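PDB 4BQ2: B-agarase from Saccharophagus degradans, which hydrolyses agarose, a galactose-based polysaccharide of red algae, as a family 50 exo-beta-agarase, cutting beta-linked sugar units from chain ends. Local coordinates for residues Glu401-Arg406 with Phe699-Ser704; Phe653-Met658 with Gly677-Asp682; Gly719-Asp722 with Thr726-Gln729. One frame throughout, in Å; residues are numbered along the deposited sequence. Where two conformers were deposited one is given.

Contact 1 (Glu401-Arg406 with Phe699-Ser704); sequences EVTVDR and FQYMDS
Y701 reaches across to helix 394-410 with its phenol and there meets T403 and R406. This joins the loop after strand 693-699 to what is probably one of the helices around the (beta/alpha)8 barrel expected of this family.

Hydrogen bonds carry the contact, and all of them run through one oxygen. Y701 OH donates to T403 OG1 at 2.6 Å and accepts from R406 NH1 at 2.8 Å, with an N-H...O angle of 155°. T403 suits its place because its hydroxyl can accept from Y701 while itself bonding the carbonyl of W399, one turn back, forming a relay from arginine to tyrosine to threonine to backbone. A phenol suits its centre because it can give and take at once. With chi1 at -176°, Y701 CG lies opposite the backbone N, which brings the hydroxyl to the helix.

Charge holds the arginine in place. Its NE pairs with E232 and its NH1 also with D725, which probably fixes the guanidinium rotation. That group stands nearly upright to the tyrosine ring, planes 83° apart, and meets Y701 OH in its own plane; within the helix, V402 CG1 covers one face of it, offset toward the rim.

Apolar packing is slight: T403 CG2 lies 3.7 Å from Y701 CE2, off the ring plane and beyond its rim, while OG1 lies near the plane at the edge.

Contact 2 (Phe653-Met658 with Gly677-Asp682); sequences FHIGAM and GEMYKD
I655 packs against M679 and the start of Y680 where the loop after strand 648-652 runs beside helix 673-688. Strand, helix and the neighbouring parallel strand 693-699 form a beta-alpha-beta crossover, consistent with the (beta/alpha)8 barrel of the family, and the contact seats the helix on the loop that leads to it.

The isoleucine directs its CB toward the helix, and there the two branches part. CG1 comes within 4.0 Å of M679 CB. CG2 lies at the far end of the methionine, 3.9 Å from M679 CE and as close to the sulfur; the methionine chain bends at its last torsion (chi3 61°), and CE comes alongside this methyl. CD1, the tip, settles on the helix backbone, 3.8 Å from Y680 N. That branch is turned to chi2 104°, away from a staggered value, which suggests some strain. A branched aliphatic residue suits the place because one side chain fills space in two directions, while the flexible methionine adapts to it.

Beyond I655, two aromatic rings continue the apolar layer. F653 and Y680 meet obliquely, with centroids 5.6 Å apart and planes inclined by 36°. F653 also stacks on Y683 and meets W698 edge-to-face, whereas Y680 leans on M731, A734 and V738 of helix 729-739. Flat, wide side chains thus fill the layer between helices 673-688 and 729-739 and strand 693-699, the nearest approach of the two rings being F653 CZ to Y680 CE2 at 3.7 Å.

Contact 3 (Gly719-Asp722 with Thr726-Gln729); sequences GFVD and TPYQ
The carbonyl of F720 accepts the backbone N-H of Y728, with 2.8 Å between F720 O and Y728 N and an angle of 156° at the hydrogen. Two residues on, the direction reverses: D722 N donates to T726 O over 3.0 Å. Between these bonds V721 faces P727, CA to CA 4.0 Å, each lending a CA-H to the nearby carbonyl: P727 CA to F720 O, and V721 CA to T726 O. The result is one antiparallel bridge of the non-hydrogen-bonded kind closing a tight chain reversal just before helix 729-739, with Y728 at its N-cap position. Proline suits that slot, since no N-H is needed there.

D722 ties the turn from within. With chi1 near 75°, its carboxylate curls between its own N and carbonyl carbon, and OD1 accepts T726 N at 3.1 Å from above the carboxylate plane; T724 OG1 is a second partner of OD1, and H660 NE2 holds OD2. The T726 hydroxyl likewise pairs with T724 OG1. Across the turn, the Y728 ring lies along the 719-722 backbone, its CD2 3.3 Å from G719 O, an oxygen already bonded to R676 NH2. Glycine suits 719, as a CB would run into V721 O. R676 also makes a cation-pi contact with the Y728 ring, and Y728 OH finds its polar partner in D703.

How the contacts relate
Along the chain, contact 2 is nested within the stretch of chain that contact 1 closes, and contact 3 follows both. Contacts 1 and 3 lie closest, about 8 Å between centres, and share the loop between strand 693-699 and helix 729-739, where D703 binds both G719 N and Y728 OH. Contact 2 sits about 16 Å from contact 1 and 13 Å from contact 3; its link to contact 1 is a backbone hydrogen bond, F699 N to F653 O, where the chain leaves neighbouring parallel strands 648-652 and 693-699, and to contact 3 the packing of Y680 on F720. Together they join helices 394-410, 673-688 and 729-739 to the loops after these strands in the catalytic module.

Contact 1 (Glu401-Arg406 with Phe699-Ser704)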
loop_
_atom_site.group_PDB
_atom_site.type_symbol
_atom_site.label_atom_id
_atom_site.label_comp_id
_atom_site.label_asym_id
_atom_site.label_seq_id
_atom_site.Cartn_x
_atom_site.Cartn_y
_atom_site.Cartn_z
ATOM N N GLU A 401 -1.035 26.340 0.196
ATOM C CA GLU A 401 -0.055 27.190 -0.485
ATOM C C GLU A 401 1.356 26.667 -0.300
ATOM O O GLU A 401 2.097 26.540 -1.269
ATOM C CB GLU A 401 -0.126 28.644 0.000
ATOM C CG GLU A 401 0.920 29.504 -0.702
ATOM C CD GLU A 401 0.762 30.978 -0.401
ATOM O OE1 GLU A 401 -0.301 31.528 -0.728
ATOM O OE2 GLU A 401 1.711 31.568 0.148
ATOM N N VAL A 402 1.728 26.362 0.951
ATOM C CA VAL A 402 3.040 25.788 1.235
ATOM C C VAL A 402 3.209 24.425 0.526
ATOM O O VAL A 402 4.283 24.111 0.050
ATOM C CB VAL A 402 3.216 25.603 2.785
ATOM C CG1 VAL A 402 4.425 24.751 3.113
ATOM C CG2 VAL A 402 3.331 26.974 3.471
ATOM N N THR A 403 2.159 23.605 0.488
ATOM C CA THR A 403 2.240 22.303 -0.194
ATOM C C THR A 403 2.592 22.481 -1.690
ATOM O O THR A 403 3.492 21.835 -2.207
ATOM C CB THR A 403 0.915 21.526 -0.022
ATOM O OG1 THR A 403 0.823 21.132 1.363
ATOM C CG2 THR A 403 0.842 20.283 -0.940
ATOM N N VAL A 404 1.868 23.349 -2.377
ATOM C CA VAL A 404 2.191 23.634 -3.791
ATOM C C VAL A 404 3.628 24.201 -3.905
ATOM O O VAL A 404 4.424 23.755 -4.746
ATOM C CB VAL A 404 1.145 24.597 -4.457
ATOM C CG1 VAL A 404 1.562 24.978 -5.858
ATOM C CG2 VAL A 404 -0.217 23.939 -4.528
ATOM N N ASP A 405 3.988 25.131 -3.023
ATOM C CA ASP A 405 5.354 25.703 -3.050
ATOM C C ASP A 405 6.411 24.613 -2.837
ATOM O O ASP A 405 7.453 24.640 -3.479
ATOM C CB ASP A 405 5.527 26.791 -1.978
ATOM C CG ASP A 405 4.837 28.118 -2.357
ATOM O OD1 ASP A 405 4.325 28.275 -3.520
ATOM O OD2 ASP A 405 4.806 29.012 -1.492
ATOM N N ARG A 406 6.147 23.676 -1.916
ATOM C CA ARG A 406 7.068 22.547 -1.699
ATOM C C ARG A 406 7.167 21.727 -2.978
ATOM O O ARG A 406 8.251 21.430 -3.424
ATOM C CB ARG A 406 6.551 21.613 -0.606
ATOM C CG ARG A 406 6.699 22.179 0.802
ATOM C CD ARG A 406 5.822 21.417 1.778
ATOM N NE ARG A 406 6.300 21.586 3.162
ATOM C CZ ARG A 406 5.651 21.169 4.238
ATOM N NH1 ARG A 406 4.472 20.512 4.138
ATOM N NH2 ARG A 406 6.190 21.414 5.427
ATOM N N PHE A 699 3.382 7.003 -2.414
ATOM C CA PHE A 699 2.333 6.958 -1.407
ATOM C C PHE A 699 3.020 7.034 -0.039
ATOM O O PHE A 699 3.690 6.068 0.347
ATOM C CB PHE A 699 1.562 5.627 -1.532
ATOM C CG PHE A 699 0.316 5.549 -0.673
ATOM C CD1 PHE A 699 0.413 5.263 0.693
ATOM C CD2 PHE A 699 -0.954 5.750 -1.230
ATOM C CE1 PHE A 699 -0.738 5.173 1.481
ATOM C CE2 PHE A 699 -2.119 5.681 -0.442
ATOM C CZ PHE A 699 -2.008 5.405 0.926
ATOM N N GLN A 700 2.914 8.144 0.707
ATOM C CA GLN A 700 2.018 9.283 0.492
ATOM C C GLN A 700 2.693 10.568 1.015
ATOM O O GLN A 700 3.848 10.541 1.395
ATOM C CB GLN A 700 0.718 9.019 1.252
ATOM C CG GLN A 700 1.005 8.732 2.745
ATOM C CD GLN A 700 -0.225 8.404 3.550
ATOM O OE1 GLN A 700 -1.328 8.262 3.020
ATOM N NE2 GLN A 700 -0.043 8.279 4.846
ATOM N N TYR A 701 1.964 11.685 1.063
ATOM C CA TYR A 701 2.550 12.978 1.444
ATOM C C TYR A 701 3.020 12.955 2.919
ATOM O O TYR A 701 4.117 13.408 3.231
ATOM C CB TYR A 701 1.481 14.068 1.233
ATOM C CG TYR A 701 1.888 15.509 1.479
ATOM C CD1 TYR A 701 3.207 15.924 1.417
ATOM C CD2 TYR A 701 0.892 16.482 1.693
ATOM C CE1 TYR A 701 3.544 17.261 1.644
ATOM C CE2 TYR A 701 1.213 17.816 1.854
ATOM C CZ TYR A 701 2.532 18.202 1.841
ATOM O OH TYR A 701 2.823 19.563 2.017
ATOM N N MET A 702 2.161 12.461 3.812
ATOM C CA MET A 702 2.454 12.520 5.267
ATOM C C MET A 702 2.624 11.112 5.808
ATOM O O MET A 702 2.040 10.194 5.244
ATOM C CB MET A 702 1.295 13.183 6.006
ATOM C CG MET A 702 0.991 14.589 5.499
ATOM S SD MET A 702 -0.652 14.839 4.746
ATOM C CE MET A 702 -1.827 14.407 6.036
ATOM N N ASP A 703 3.372 10.941 6.902
ATOM C CA ASP A 703 3.371 9.652 7.594
ATOM C C ASP A 703 1.959 9.346 7.994
ATOM O O ASP A 703 1.179 10.262 8.324
ATOM C CB ASP A 703 4.212 9.702 8.895
ATOM C CG ASP A 703 5.698 9.790 8.643
ATOM O OD1 ASP A 703 6.178 9.338 7.573
ATOM O OD2 ASP A 703 6.392 10.350 9.530
ATOM N N SER A 704 1.627 8.061 8.034
ATOM C CA SER A 704 0.422 7.613 8.708
ATOM C C SER A 704 0.630 7.838 10.220
ATOM O O SER A 704 1.765 7.778 10.683
ATOM C CB SER A 704 0.174 6.111 8.504
ATOM O OG SER A 704 0.367 5.669 7.186
#

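Contact 2 (Phe653-Met658 with Gly677-Asp682)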
loop_
_atom_site.group_PDB
_atom_site.type_symbol
_atom_site.label_atom_id
_atom_site.label_comp_id
_atom_site.label_asym_id
_atom_site.label_seq_id
_atom_site.Cartn_x
_atom_site.Cartn_y
_atom_site.Cartn_z
ATOM N N PHE A 653 4.200 3.790 -4.749
ATOM C CA PHE A 653 5.334 3.046 -4.188
ATOM C C PHE A 653 5.739 3.814 -2.936
ATOM O O PHE A 653 5.300 4.962 -2.722
ATOM C CB PHE A 653 6.524 2.934 -5.156
ATOM C CG PHE A 653 7.295 4.232 -5.380
ATOM C CD1 PHE A 653 6.759 5.253 -6.166
ATOM C CD2 PHE A 653 8.593 4.393 -4.858
ATOM C CE1 PHE A 653 7.481 6.438 -6.390
ATOM C CE2 PHE A 653 9.326 5.564 -5.092
ATOM C CZ PHE A 653 8.766 6.592 -5.846
ATOM N N HIS A 654 6.570 3.188 -2.124
ATOM C CA HIS A 654 7.165 3.870 -0.970
ATOM C C HIS A 654 8.313 3.086 -0.356
ATOM O O HIS A 654 8.466 1.910 -0.658
ATOM C CB HIS A 654 6.141 4.344 0.091
ATOM C CG HIS A 654 5.353 3.265 0.802
ATOM N ND1 HIS A 654 5.897 2.081 1.295
ATOM C CD2 HIS A 654 4.055 3.250 1.169
ATOM C CE1 HIS A 654 4.954 1.375 1.893
ATOM N NE2 HIS A 654 3.823 2.056 1.820
ATOM N N ILE A 655 9.122 3.753 0.472
ATOM C CA ILE A 655 10.130 3.075 1.323
ATOM C C ILE A 655 10.109 3.801 2.668
ATOM O O ILE A 655 10.076 5.029 2.702
ATOM C CB ILE A 655 11.552 3.205 0.714
ATOM C CG1 ILE A 655 11.598 2.575 -0.682
ATOM C CG2 ILE A 655 12.600 2.533 1.606
ATOM C CD1 ILE A 655 11.607 3.590 -1.823
ATOM N N GLY A 656 10.063 3.056 3.770
ATOM C CA GLY A 656 10.109 3.682 5.112
ATOM C C GLY A 656 11.274 3.196 5.957
ATOM O O GLY A 656 12.031 2.283 5.564
ATOM N N ALA A 657 11.419 3.792 7.140
ATOM C CA ALA A 657 12.520 3.418 8.046
ATOM C C ALA A 657 11.985 3.525 9.472
ATOM O O ALA A 657 10.866 4.010 9.681
ATOM C CB ALA A 657 13.714 4.357 7.841
ATOM N N MET A 658 12.790 3.091 10.440
ATOM C CA MET A 658 12.340 3.031 11.841
ATOM C C MET A 658 13.161 3.924 12.767
ATOM O O MET A 658 13.081 3.790 14.004
ATOM C CB MET A 658 12.371 1.571 12.320
ATOM C CG MET A 658 11.607 0.636 11.388
ATOM S SD MET A 658 11.788 -1.107 11.782
ATOM C CE MET A 658 10.713 -1.168 13.219
ATOM N N GLY A 677 16.237 7.578 1.187
ATOM C CA GLY A 677 16.539 8.459 0.044
ATOM C C GLY A 677 17.267 7.743 -1.088
ATOM O O GLY A 677 16.910 7.873 -2.286
ATOM N N GLU A 678 18.287 6.960 -0.731
ATOM C CA GLU A 678 18.949 6.112 -1.746
ATOM C C GLU A 678 18.018 5.135 -2.461
ATOM O O GLU A 678 18.032 5.036 -3.685
ATOM C CB GLU A 678 20.120 5.358 -1.109
ATOM C CG GLU A 678 21.261 6.312 -0.743
ATOM C CD GLU A 678 21.845 7.033 -1.958
ATOM O OE1 GLU A 678 21.925 6.411 -3.045
ATOM O OE2 GLU A 678 22.229 8.231 -1.848
ATOM N N MET A 679 17.180 4.438 -1.700
ATOM C CA MET A 679 16.243 3.497 -2.280
ATOM C C MET A 679 15.199 4.200 -3.164
ATOM O O MET A 679 14.769 3.639 -4.175
ATOM C CB MET A 679 15.603 2.654 -1.192
ATOM C CG MET A 679 16.668 1.737 -0.508
ATOM S SD MET A 679 15.989 0.708 0.805
ATOM C CE MET A 679 14.762 -0.302 -0.031
ATOM N N TYR A 680 14.808 5.414 -2.795
ATOM C CA TYR A 680 13.885 6.205 -3.643
ATOM C C TYR A 680 14.502 6.445 -5.023
ATOM O O TYR A 680 13.850 6.271 -6.068
ATOM C CB TYR A 680 13.579 7.550 -2.994
ATOM C CG TYR A 680 12.726 8.485 -3.842
ATOM C CD1 TYR A 680 13.288 9.336 -4.793
ATOM C CD2 TYR A 680 11.349 8.555 -3.630
ATOM C CE1 TYR A 680 12.494 10.192 -5.540
ATOM C CE2 TYR A 680 10.546 9.415 -4.358
ATOM C CZ TYR A 680 11.121 10.213 -5.314
ATOM O OH TYR A 680 10.302 11.068 -6.006
ATOM N N LYS A 681 15.750 6.883 -5.018
ATOM C CA LYS A 681 16.484 7.123 -6.249
ATOM C C LYS A 681 16.614 5.876 -7.135
ATOM O O LYS A 681 16.479 5.959 -8.368
ATOM C CB LYS A 681 17.839 7.756 -5.932
ATOM C CG LYS A 681 17.696 9.211 -5.455
ATOM C CD LYS A 681 19.035 9.902 -5.282
ATOM C CE LYS A 681 19.880 9.274 -4.184
ATOM N NZ LYS A 681 20.937 10.243 -3.855
ATOM N N ASP A 682 16.817 4.725 -6.504
ATOM C CA ASP A 682 16.895 3.456 -7.237
ATOM C C ASP A 682 15.568 3.082 -7.860
ATOM O O ASP A 682 15.519 2.664 -9.029
ATOM C CB ASP A 682 17.307 2.283 -6.339
ATOM C CG ASP A 682 18.780 2.328 -5.889
ATOM O OD1 ASP A 682 19.636 3.072 -6.420
ATOM O OD2 ASP A 682 19.071 1.585 -4.944
#

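Contact 3 (Gly719-Asp722 with Thr726-Gln729)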
loop_
_atom_site.group_PDB
_atom_site.type_symbol
_atom_site.label_atom_id
_atom_site.label_comp_id
_atom_site.label_asym_id
_atom_site.label_seq_id
_atom_site.Cartn_x
_atom_site.Cartn_y
_atom_site.Cartn_z
ATOM N N GLY A 719 5.815 9.022 4.732
ATOM C CA GLY A 719 5.632 10.446 4.387
ATOM C C GLY A 719 6.877 11.097 3.814
ATOM O O GLY A 719 8.001 10.659 4.095
ATOM N N PHE A 720 6.667 12.121 2.985
ATOM C CA PHE A 720 7.698 13.151 2.768
ATOM C C PHE A 720 7.740 14.132 3.948
ATOM O O PHE A 720 8.734 14.810 4.148
ATOM C CB PHE A 720 7.466 13.886 1.429
ATOM C CG PHE A 720 8.254 13.304 0.294
ATOM C CD1 PHE A 720 8.072 11.980 -0.091
ATOM C CD2 PHE A 720 9.223 14.074 -0.362
ATOM C CE1 PHE A 720 8.812 11.443 -1.153
ATOM C CE2 PHE A 720 9.966 13.536 -1.402
ATOM C CZ PHE A 720 9.770 12.216 -1.803
ATOM N N VAL A 721 6.673 14.178 4.730
ATOM C CA VAL A 721 6.672 14.976 5.985
ATOM C C VAL A 721 6.216 14.106 7.125
ATOM O O VAL A 721 5.463 13.151 6.912
ATOM C CB VAL A 721 5.770 16.246 5.894
ATOM C CG1 VAL A 721 6.222 17.175 4.748
ATOM C CG2 VAL A 721 4.278 15.904 5.750
ATOM N N ASP A 722 6.614 14.459 8.351
ATOM C CA ASP A 722 6.164 13.713 9.519
ATOM C C ASP A 722 4.872 14.307 10.143
ATOM O O ASP A 722 4.231 15.187 9.538
ATOM C CB ASP A 722 7.346 13.565 10.502
ATOM C CG ASP A 722 7.668 14.834 11.266
ATOM O OD1 ASP A 722 6.988 15.897 11.106
ATOM O OD2 ASP A 722 8.626 14.745 12.100
ATOM N N THR A 726 6.831 18.397 9.229
ATOM C CA THR A 726 8.241 18.729 8.964
ATOM C C THR A 726 8.771 17.775 7.909
ATOM O O THR A 726 8.680 16.554 8.088
ATOM C CB THR A 726 9.126 18.617 10.238
ATOM O OG1 THR A 726 8.601 19.506 11.240
ATOM C CG2 THR A 726 10.585 19.037 9.951
ATOM N N PRO A 727 9.365 18.319 6.840
ATOM C CA PRO A 727 9.836 17.429 5.775
ATOM C C PRO A 727 10.987 16.551 6.225
ATOM O O PRO A 727 11.840 17.003 6.977
ATOM C CB PRO A 727 10.363 18.393 4.731
ATOM C CG PRO A 727 9.500 19.611 4.917
ATOM C CD PRO A 727 9.390 19.730 6.420
ATOM N N TYR A 728 11.014 15.306 5.742
ATOM C CA TYR A 728 12.244 14.518 5.815
ATOM C C TYR A 728 13.153 15.055 4.751
ATOM O O TYR A 728 12.893 14.838 3.565
ATOM C CB TYR A 728 11.950 13.061 5.508
ATOM C CG TYR A 728 11.095 12.391 6.553
ATOM C CD1 TYR A 728 11.682 11.896 7.725
ATOM C CD2 TYR A 728 9.711 12.279 6.400
ATOM C CE1 TYR A 728 10.909 11.258 8.693
ATOM C CE2 TYR A 728 8.926 11.649 7.376
ATOM C CZ TYR A 728 9.548 11.144 8.520
ATOM O OH TYR A 728 8.836 10.518 9.510
ATOM N N GLN A 729 14.224 15.747 5.146
ATOM C CA GLN A 729 15.137 16.330 4.160
ATOM C C GLN A 729 15.804 15.307 3.271
ATOM O O GLN A 729 16.127 15.605 2.120
ATOM C CB GLN A 729 16.210 17.212 4.822
ATOM C CG GLN A 729 15.667 18.536 5.384
ATOM C CD GLN A 729 15.252 19.556 4.310
ATOM O OE1 GLN A 729 15.614 19.448 3.125
ATOM N NE2 GLN A 729 14.480 20.563 4.728
#